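Local coordinates for uncharacterized protein lp_2219 (Lactobacillus plantarum, PDB 3HFQ) that is of unknown function but adopts the seven-bladed beta-propeller fold of the lactonase family, so a related sugar-lactone hydrolase activity is possible, at residues Glu3-Gly8 / Phe299-Asn304. The protein carries 1 engineered substitution. Sequence-based numbering, arbitrary orientation.
Sequences ERILFG and FVVVVN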
loop_
_atom_site.group_PDB
_atom_site.type_symbol
_atom_site.label_atom_id
_atom_site.label_comp_id
_atom_site.label_asym_id
_atom_site.label_seq_id
_atom_site.Cartn_x
_atom_site.Cartn_y
_atom_site.Cartn_z
ATOM N N GLU A 3 11.109 -16.218 -7.341
ATOM C CA GLU A 3 10.908 -14.787 -7.153
ATOM C C GLU A 3 10.903 -14.459 -5.668
ATOM O O GLU A 3 10.146 -15.041 -4.890
ATOM C CB GLU A 3 9.595 -14.342 -7.794
ATOM C CG GLU A 3 9.585 -14.494 -9.311
ATOM C CD GLU A 3 8.285 -14.040 -9.934
ATOM O OE1 GLU A 3 7.217 -14.496 -9.472
ATOM O OE2 GLU A 3 8.332 -13.234 -10.888
ATOM N N ARG A 4 11.754 -13.513 -5.294
ATOM C CA ARG A 4 11.906 -13.086 -3.911
ATOM C C ARG A 4 10.806 -12.125 -3.482
ATOM O O ARG A 4 10.417 -11.229 -4.238
ATOM C CB ARG A 4 13.273 -12.422 -3.743
ATOM C CG ARG A 4 13.658 -12.116 -2.317
ATOM C CD ARG A 4 15.026 -11.463 -2.304
ATOM N NE ARG A 4 15.530 -11.240 -0.958
ATOM C CZ ARG A 4 16.683 -10.637 -0.697
ATOM N NH1 ARG A 4 17.439 -10.201 -1.694
ATOM N NH2 ARG A 4 17.081 -10.471 0.556
ATOM N N ILE A 5 10.319 -12.317 -2.259
ATOM C CA ILE A 5 9.256 -11.491 -1.696
ATOM C C ILE A 5 9.639 -11.051 -0.287
ATOM O O ILE A 5 10.223 -11.829 0.467
ATOM C CB ILE A 5 7.935 -12.280 -1.560
ATOM C CG1 ILE A 5 7.584 -12.969 -2.875
ATOM C CG2 ILE A 5 6.818 -11.344 -1.119
ATOM C CD1 ILE A 5 6.422 -13.949 -2.752
ATOM N N LEU A 6 9.308 -9.810 0.061
ATOM C CA LEU A 6 9.584 -9.290 1.395
ATOM C C LEU A 6 8.247 -9.086 2.100
ATOM O O LEU A 6 7.273 -8.644 1.485
ATOM C CB LEU A 6 10.343 -7.960 1.320
ATOM C CG LEU A 6 11.691 -7.982 0.594
ATOM C CD1 LEU A 6 12.376 -6.623 0.748
ATOM C CD2 LEU A 6 12.569 -9.095 1.164
ATOM N N PHE A 7 8.199 -9.411 3.388
ATOM C CA PHE A 7 6.977 -9.276 4.169
ATOM C C PHE A 7 7.120 -8.273 5.309
ATOM O O PHE A 7 8.007 -8.410 6.155
ATOM C CB PHE A 7 6.583 -10.628 4.771
ATOM C CG PHE A 7 6.262 -11.684 3.751
ATOM C CD1 PHE A 7 5.106 -11.600 2.978
ATOM C CD2 PHE A 7 7.101 -12.782 3.584
ATOM C CE1 PHE A 7 4.790 -12.597 2.056
ATOM C CE2 PHE A 7 6.795 -13.784 2.665
ATOM C CZ PHE A 7 5.637 -13.691 1.901
ATOM N N GLY A 8 6.242 -7.274 5.325
ATOM C CA GLY A 8 6.249 -6.287 6.392
ATOM C C GLY A 8 5.308 -6.824 7.456
ATOM O O GLY A 8 4.398 -7.590 7.141
ATOM N N PHE A 299 0.620 -14.767 -10.747
ATOM C CA PHE A 299 0.332 -15.130 -9.364
ATOM C C PHE A 299 -0.016 -13.917 -8.511
ATOM O O PHE A 299 0.278 -12.779 -8.876
ATOM C CB PHE A 299 1.552 -15.802 -8.729
ATOM C CG PHE A 299 2.008 -17.040 -9.438
ATOM C CD1 PHE A 299 1.440 -18.276 -9.145
ATOM C CD2 PHE A 299 3.006 -16.972 -10.405
ATOM C CE1 PHE A 299 1.862 -19.427 -9.807
ATOM C CE2 PHE A 299 3.435 -18.117 -11.074
ATOM C CZ PHE A 299 2.865 -19.344 -10.774
ATOM N N VAL A 300 -0.641 -14.186 -7.370
ATOM C CA VAL A 300 -0.986 -13.156 -6.402
ATOM C C VAL A 300 -0.683 -13.735 -5.029
ATOM O O VAL A 300 -0.972 -14.904 -4.765
ATOM C CB VAL A 300 -2.477 -12.773 -6.435
ATOM C CG1 VAL A 300 -2.805 -11.886 -5.231
ATOM C CG2 VAL A 300 -2.804 -12.036 -7.730
ATOM N N VAL A 301 -0.071 -12.929 -4.173
ATOM C CA VAL A 301 0.240 -13.351 -2.812
ATOM C C VAL A 301 -0.430 -12.364 -1.871
ATOM O O VAL A 301 -0.310 -11.155 -2.048
ATOM C CB VAL A 301 1.767 -13.347 -2.547
ATOM C CG1 VAL A 301 2.045 -13.544 -1.056
ATOM C CG2 VAL A 301 2.427 -14.450 -3.348
ATOM N N VAL A 302 -1.154 -12.883 -0.886
ATOM C CA VAL A 302 -1.834 -12.045 0.091
ATOM C C VAL A 302 -1.398 -12.490 1.481
ATOM O O VAL A 302 -1.092 -13.664 1.690
ATOM C CB VAL A 302 -3.380 -12.188 -0.008
ATOM C CG1 VAL A 302 -3.783 -13.635 0.203
ATOM C CG2 VAL A 302 -4.064 -11.296 1.034
ATOM N N VAL A 303 -1.342 -11.553 2.420
ATOM C CA VAL A 303 -0.978 -11.894 3.792
ATOM C C VAL A 303 -2.131 -11.514 4.698
ATOM O O VAL A 303 -2.768 -10.483 4.498
ATOM C CB VAL A 303 0.299 -11.162 4.283
ATOM C CG1 VAL A 303 1.513 -11.696 3.555
ATOM C CG2 VAL A 303 0.166 -9.656 4.085
ATOM N N ASN A 304 -2.402 -12.364 5.685
ATOM C CA ASN A 304 -3.478 -12.131 6.637
ATOM C C ASN A 304 -2.881 -11.765 7.983
ATOM O O ASN A 304 -2.151 -12.548 8.591
ATOM C CB ASN A 304 -4.346 -13.383 6.757
ATOM C CG ASN A 304 -5.033 -13.733 5.455
ATOM O OD1 ASN A 304 -5.980 -13.064 5.042
ATOM N ND2 ASN A 304 -4.549 -14.777 4.791
#
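I5 and F7 of strand 3-8 face V301 and V303 of strand 299-304 across two stacked sheets, the strands running nearly parallel at 22° with their axes 9.6 Å apart at closest approach. That spacing is too wide for backbone pairing, and side chains alone make the contact. F7 contributes more than I5 on its strand. V303 approaches it obliquely, CG1 lying 3.6 Å from F7 CD1 and almost as near F7 CE1. V301 CG1 reaches the same ring differently, at its edge and near its plane, 4.3 Å from F7 CE1. The ring is also covered by its own strand: I5 CG2 sits 3.9 Å above the plane over one face, off-centre, nearer the ring's periphery. I5 holds this methyl anti to its backbone N and turns its other branch, CG1, the opposite way from the carbonyl carbon (chi1 -51°); the extended chain then brings CD1 to 4.1 Å from V301 CG2. V301 thus touches both I5 and F7, CG2 against the first and CG1 against the second. Around this patch F339 and L30 both touch I5 and V301, while V337 packs on V303 and L312 on V301. Strand 334-339 follows the last blade, 290-330, and returns to pair with strand 2-9, the Velcro closure of a beta-propeller; the contact packs that closing blade face-to-face on the last one. With no hydrogen bond or charge pair crossing between the two segments, these buried aliphatic and aromatic groups hold together through dispersion and the exclusion of water.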